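Long-range contacts in uncharacterized protein (Psychrobacter arcticus, PDB 2PN2), which is of unknown function but belongs to the OsmC family and probably takes part in the osmotic-stress and detoxification response: residues A[109-115]-A[145-151]; A[43-47]-A[58-64]. One frame throughout, in Å; residues are numbered along the deposited sequence. Where two conformers were deposited one is given.

Interaction 1: A[109-115]-A[145-151]; sequences VHIAITF and FQKVIIH
K147 O takes two adjacent donors of the neighbouring strand: I111 N by a hydrogen bond of 2.8 Å and H110 CA by a C-H...O contact at 3.3 Å. I149 O repeats this two residues on, bonding I113 N at 2.7 Å, and six backbone bonds in all join the two parallel strands. Over the partly exposed face, K147 lies across the H110 ring. With its CG anti to the backbone N (chi1 -174°) and the chain extended beyond, its CD stands over the imidazole face, 4.0 Å from the ring centroid, a CH-pi contact; the ring's NE2 bonds to E108. Farther along, A112 CB meets H151 CE1 at 3.4 Å and I149 CG1 at 3.8 Å. The other face turns inward: I113 CD1 touches V148 CG1, and F115 presents its ring edge, through CD2, to I150 CG2 at 3.6 Å. V148 also reaches M73 of helix 61-83 and Y128 and L132 of helix 121-132, while the F115 ring meets that of F127. Strands 105-114 and 145-150, joined through helix 121-132, form a beta-alpha-beta crossover at one side of the mixed sheet.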
# COMPACT_ATOMS: atom_id res chain seq x y z
N VAL A 109 10.46 -7.80 -0.49
CA VAL A 109 9.28 -7.97 -1.35
C VAL A 109 9.79 -8.60 -2.63
O VAL A 109 10.63 -7.99 -3.34
CB VAL A 109 8.55 -6.66 -1.66
CG1 VAL A 109 7.39 -6.94 -2.60
CG2 VAL A 109 8.04 -5.99 -0.38
N HIS A 110 9.33 -9.82 -2.92
CA HIS A 110 9.73 -10.52 -4.14
C HIS A 110 8.58 -10.41 -5.12
O HIS A 110 7.43 -10.73 -4.76
CB HIS A 110 10.10 -11.99 -3.91
CG HIS A 110 11.08 -12.21 -2.81
ND1 HIS A 110 11.25 -13.44 -2.21
CD2 HIS A 110 11.90 -11.36 -2.14
CE1 HIS A 110 12.17 -13.35 -1.26
NE2 HIS A 110 12.57 -12.09 -1.19
N ILE A 111 8.87 -9.94 -6.33
CA ILE A 111 7.88 -9.72 -7.38
C ILE A 111 8.33 -10.54 -8.58
O ILE A 111 9.39 -10.26 -9.13
CB ILE A 111 7.73 -8.22 -7.77
CG1 ILE A 111 7.49 -7.34 -6.54
CG2 ILE A 111 6.63 -8.01 -8.82
CD1 ILE A 111 8.75 -6.90 -5.83
N ALA A 112 7.57 -11.57 -8.93
CA ALA A 112 7.85 -12.42 -10.10
C ALA A 112 6.90 -11.95 -11.20
O ALA A 112 5.69 -12.18 -11.12
CB ALA A 112 7.62 -13.89 -9.77
N ILE A 113 7.46 -11.33 -12.24
CA ILE A 113 6.66 -10.79 -13.35
C ILE A 113 6.66 -11.74 -14.56
O ILE A 113 7.72 -12.11 -15.05
CB ILE A 113 7.13 -9.38 -13.78
CG1 ILE A 113 7.19 -8.42 -12.58
CG2 ILE A 113 6.21 -8.84 -14.88
CD1 ILE A 113 7.56 -6.99 -12.95
N THR A 114 5.48 -12.11 -15.04
CA THR A 114 5.33 -12.99 -16.19
C THR A 114 4.58 -12.21 -17.28
O THR A 114 3.42 -11.85 -17.11
CB THR A 114 4.62 -14.32 -15.82
OG1 THR A 114 5.38 -14.97 -14.78
CG2 THR A 114 4.53 -15.28 -17.02
N PHE A 115 5.29 -11.89 -18.35
CA PHE A 115 4.72 -11.19 -19.49
C PHE A 115 3.86 -12.12 -20.35
O PHE A 115 4.15 -13.32 -20.48
CB PHE A 115 5.81 -10.52 -20.32
CG PHE A 115 6.36 -9.31 -19.66
CD1 PHE A 115 5.74 -8.08 -19.82
CD2 PHE A 115 7.46 -9.42 -18.80
CE1 PHE A 115 6.24 -6.94 -19.17
CE2 PHE A 115 7.97 -8.29 -18.14
CZ PHE A 115 7.36 -7.05 -18.33
N PHE A 145 14.73 -5.45 0.56
CA PHE A 145 15.24 -6.07 -0.66
C PHE A 145 14.04 -6.19 -1.63
O PHE A 145 13.10 -6.92 -1.36
CB PHE A 145 15.93 -7.42 -0.36
CG PHE A 145 16.40 -8.18 -1.58
CD1 PHE A 145 16.92 -7.51 -2.72
CD2 PHE A 145 16.42 -9.57 -1.57
CE1 PHE A 145 17.36 -8.24 -3.85
CE2 PHE A 145 16.88 -10.30 -2.68
CZ PHE A 145 17.34 -9.63 -3.82
N GLN A 146 14.05 -5.37 -2.68
CA GLN A 146 13.04 -5.42 -3.75
C GLN A 146 13.60 -6.36 -4.81
O GLN A 146 14.48 -5.99 -5.58
CB GLN A 146 12.78 -4.03 -4.32
CG GLN A 146 12.31 -3.03 -3.28
CD GLN A 146 12.06 -1.66 -3.84
OE1 GLN A 146 11.52 -1.51 -4.94
NE2 GLN A 146 12.41 -0.64 -3.08
N LYS A 147 13.16 -7.62 -4.79
CA LYS A 147 13.64 -8.66 -5.70
C LYS A 147 12.67 -8.87 -6.85
O LYS A 147 11.61 -9.45 -6.66
CB LYS A 147 13.83 -9.97 -4.93
CG LYS A 147 14.46 -11.11 -5.72
CD LYS A 147 14.57 -12.32 -4.84
CE LYS A 147 15.19 -13.50 -5.57
NZ LYS A 147 15.34 -14.69 -4.67
N VAL A 148 13.05 -8.42 -8.03
CA VAL A 148 12.23 -8.54 -9.23
C VAL A 148 12.84 -9.58 -10.18
O VAL A 148 14.02 -9.52 -10.49
CB VAL A 148 12.07 -7.18 -9.93
CG1 VAL A 148 11.12 -7.31 -11.12
CG2 VAL A 148 11.56 -6.12 -8.95
N ILE A 149 12.03 -10.55 -10.59
CA ILE A 149 12.42 -11.56 -11.59
C ILE A 149 11.36 -11.53 -12.71
O ILE A 149 10.17 -11.37 -12.42
CB ILE A 149 12.63 -12.98 -10.97
CG1 ILE A 149 11.35 -13.56 -10.35
CG2 ILE A 149 13.75 -12.94 -9.90
CD1 ILE A 149 11.56 -14.90 -9.56
N ILE A 150 11.82 -11.62 -13.96
CA ILE A 150 10.96 -11.65 -15.16
C ILE A 150 10.91 -13.08 -15.71
O ILE A 150 11.95 -13.63 -16.00
CB ILE A 150 11.47 -10.74 -16.29
CG1 ILE A 150 11.54 -9.28 -15.86
CG2 ILE A 150 10.56 -10.83 -17.53
CD1 ILE A 150 12.26 -8.42 -16.88
N HIS A 151 9.72 -13.67 -15.85
CA HIS A 151 9.56 -15.02 -16.43
C HIS A 151 8.94 -14.90 -17.82
O HIS A 151 8.30 -13.90 -18.15
CB HIS A 151 8.69 -15.93 -15.56
CG HIS A 151 9.14 -16.04 -14.13
ND1 HIS A 151 8.25 -16.14 -13.08
CD2 HIS A 151 10.37 -16.02 -13.57
CE1 HIS A 151 8.92 -16.21 -11.94
NE2 HIS A 151 10.21 -16.14 -12.21

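Interaction 2: A[43-47]-A[58-64]. With SO4 (sulfate ion), chain D.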
# COMPACT_ATOMS: atom_id res chain seq x y z
N GLU A 43 -13.54 1.32 -3.07
CA GLU A 43 -13.34 0.84 -1.67
C GLU A 43 -12.37 -0.34 -1.53
O GLU A 43 -12.47 -1.28 -2.31
CB GLU A 43 -14.67 0.38 -1.02
CG GLU A 43 -14.55 -0.11 0.46
CD GLU A 43 -15.84 -0.57 1.11
OE1 GLU A 43 -16.65 -1.25 0.45
OE2 GLU A 43 -16.03 -0.27 2.31
N ILE A 44 -11.51 -0.28 -0.50
CA ILE A 44 -10.52 -1.32 -0.15
C ILE A 44 -10.67 -1.68 1.33
O ILE A 44 -10.85 -0.79 2.16
CB ILE A 44 -9.09 -0.81 -0.43
CG1 ILE A 44 -8.87 -0.78 -1.94
CG2 ILE A 44 -8.02 -1.68 0.26
CD1 ILE A 44 -7.59 -0.22 -2.35
N ILE A 45 -10.58 -2.97 1.65
CA ILE A 45 -10.72 -3.47 3.01
C ILE A 45 -9.39 -4.05 3.45
O ILE A 45 -8.66 -4.58 2.63
CB ILE A 45 -11.77 -4.61 3.08
CG1 ILE A 45 -13.14 -4.18 2.52
CG2 ILE A 45 -11.94 -5.15 4.51
CD1 ILE A 45 -13.76 -2.98 3.19
N THR A 46 -9.07 -3.89 4.74
CA THR A 46 -7.94 -4.61 5.34
C THR A 46 -8.41 -5.36 6.58
O THR A 46 -9.36 -4.94 7.22
CB THR A 46 -6.72 -3.72 5.73
OG1 THR A 46 -7.05 -2.88 6.83
CG2 THR A 46 -6.21 -2.90 4.54
N ASP A 47 -7.74 -6.47 6.87
CA ASP A 47 -7.95 -7.27 8.06
C ASP A 47 -6.58 -7.64 8.60
O ASP A 47 -5.64 -7.85 7.83
CB ASP A 47 -8.64 -8.60 7.74
CG ASP A 47 -10.14 -8.48 7.54
OD1 ASP A 47 -10.80 -7.57 8.06
OD2 ASP A 47 -10.68 -9.39 6.89
N ALA A 58 -9.32 -10.37 4.02
CA ALA A 58 -8.87 -9.24 3.22
C ALA A 58 -7.35 -9.13 3.29
O ALA A 58 -6.72 -9.76 4.13
CB ALA A 58 -9.48 -7.94 3.71
N PHE A 59 -6.77 -8.33 2.39
CA PHE A 59 -5.34 -7.97 2.45
C PHE A 59 -5.03 -7.38 3.83
O PHE A 59 -5.85 -6.64 4.34
CB PHE A 59 -5.02 -6.81 1.50
CG PHE A 59 -4.93 -7.16 0.05
CD1 PHE A 59 -6.08 -7.24 -0.75
CD2 PHE A 59 -3.68 -7.25 -0.58
CE1 PHE A 59 -5.98 -7.51 -2.10
CE2 PHE A 59 -3.59 -7.52 -1.95
CZ PHE A 59 -4.73 -7.66 -2.71
N SER A 60 -3.89 -7.73 4.45
CA SER A 60 -3.43 -7.03 5.65
C SER A 60 -2.82 -5.69 5.21
O SER A 60 -2.53 -5.52 4.03
CB SER A 60 -2.39 -7.83 6.43
OG SER A 60 -1.16 -7.85 5.72
N PRO A 61 -2.66 -4.70 6.13
CA PRO A 61 -1.99 -3.45 5.73
C PRO A 61 -0.58 -3.66 5.14
O PRO A 61 -0.29 -3.08 4.12
CB PRO A 61 -2.00 -2.63 7.03
CG PRO A 61 -3.19 -3.14 7.76
CD PRO A 61 -3.17 -4.61 7.51
N THR A 62 0.26 -4.53 5.71
CA THR A 62 1.59 -4.77 5.06
C THR A 62 1.46 -5.52 3.71
O THR A 62 2.24 -5.25 2.77
CB THR A 62 2.62 -5.45 5.99
OG1 THR A 62 2.18 -6.76 6.34
CG2 THR A 62 2.79 -4.64 7.26
N ASP A 63 0.47 -6.42 3.59
CA ASP A 63 0.18 -7.06 2.27
C ASP A 63 -0.15 -5.97 1.26
O ASP A 63 0.30 -6.01 0.12
CB ASP A 63 -1.03 -8.02 2.30
CG ASP A 63 -0.80 -9.26 3.11
OD1 ASP A 63 0.37 -9.64 3.34
OD2 ASP A 63 -1.82 -9.84 3.53
N LEU A 64 -0.93 -4.98 1.69
CA LEU A 64 -1.32 -3.87 0.83
C LEU A 64 -0.09 -3.07 0.36
O LEU A 64 0.02 -2.73 -0.82
CB LEU A 64 -2.33 -2.98 1.58
CG LEU A 64 -3.31 -2.14 0.79
CD1 LEU A 64 -4.17 -3.06 -0.06
CD2 LEU A 64 -4.18 -1.37 1.79
S SO4 D . 0.55 -6.96 9.06
O1 SO4 D . 0.54 -8.05 8.08
O2 SO4 D . -0.06 -5.75 8.49
O3 SO4 D . -0.25 -7.39 10.20
O4 SO4 D . 1.91 -6.69 9.49
O HOH W 1 -8.97 -6.23 0.74
O HOH W 2 -5.23 -10.24 6.53
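T46 reaches the 58-64 segment with every atom of its side chain. Its CB lies 3.3 Å from F59 O, the same oxygen that D47 N bonds at 3.2 Å. OG1, between the backbone N and the carbonyl carbon (chi1 70°), passes P61 CG and hydrogen-bonds T33 OG1, whereas CG2 packs on L64 CD2, 3.7 Å away, the two side chains crossing at about a right angle. A58 CB touches both I45 CG2 and the D47 carboxylate, whose oxygens are taken by R32 and E57 N. One water bridges D47 O and A58 O.

Beyond, S60 and D63 form a capping box: D63 N bonds S60 OG at 3.0 Å, and S60 N reaches D63 OD2 from above the carboxylate plane. A sulfate, probably from the crystallisation liquor, sits at this helix start, accepting from S60 OG (to O1, 2.9 Å), T62 N and T62 OG1; R104 also binds it.

The strand 42-47 thus lies against the first turn of helix 61-83, with strand 32-37 beside it in the antiparallel sheet, K97 of strand 92-100 bridging to D63, and I44 of the second subunit packing on F59 and L64.

From the N terminus, strands 23-29, 32-37 and 42-47 build the antiparallel sheet. Interaction 2 then closes a short loop of ten residues, without helix or strand, between strand 42-47 and the start of helix 61-83. That helix leads on to strands 92-100 and 105-114. Interaction 1 closes a second, longer loop of 29 residues, which contains helix 121-132, by laying strand 145-150 beside 105-114. The two loops follow in series, neither nesting nor crossing. Their centres are about 21 Å apart on opposite sides of the chain's centre. Helix 61-83 links them: its first turn belongs to interaction 2, and M73 and I77 farther along pack under interaction 1.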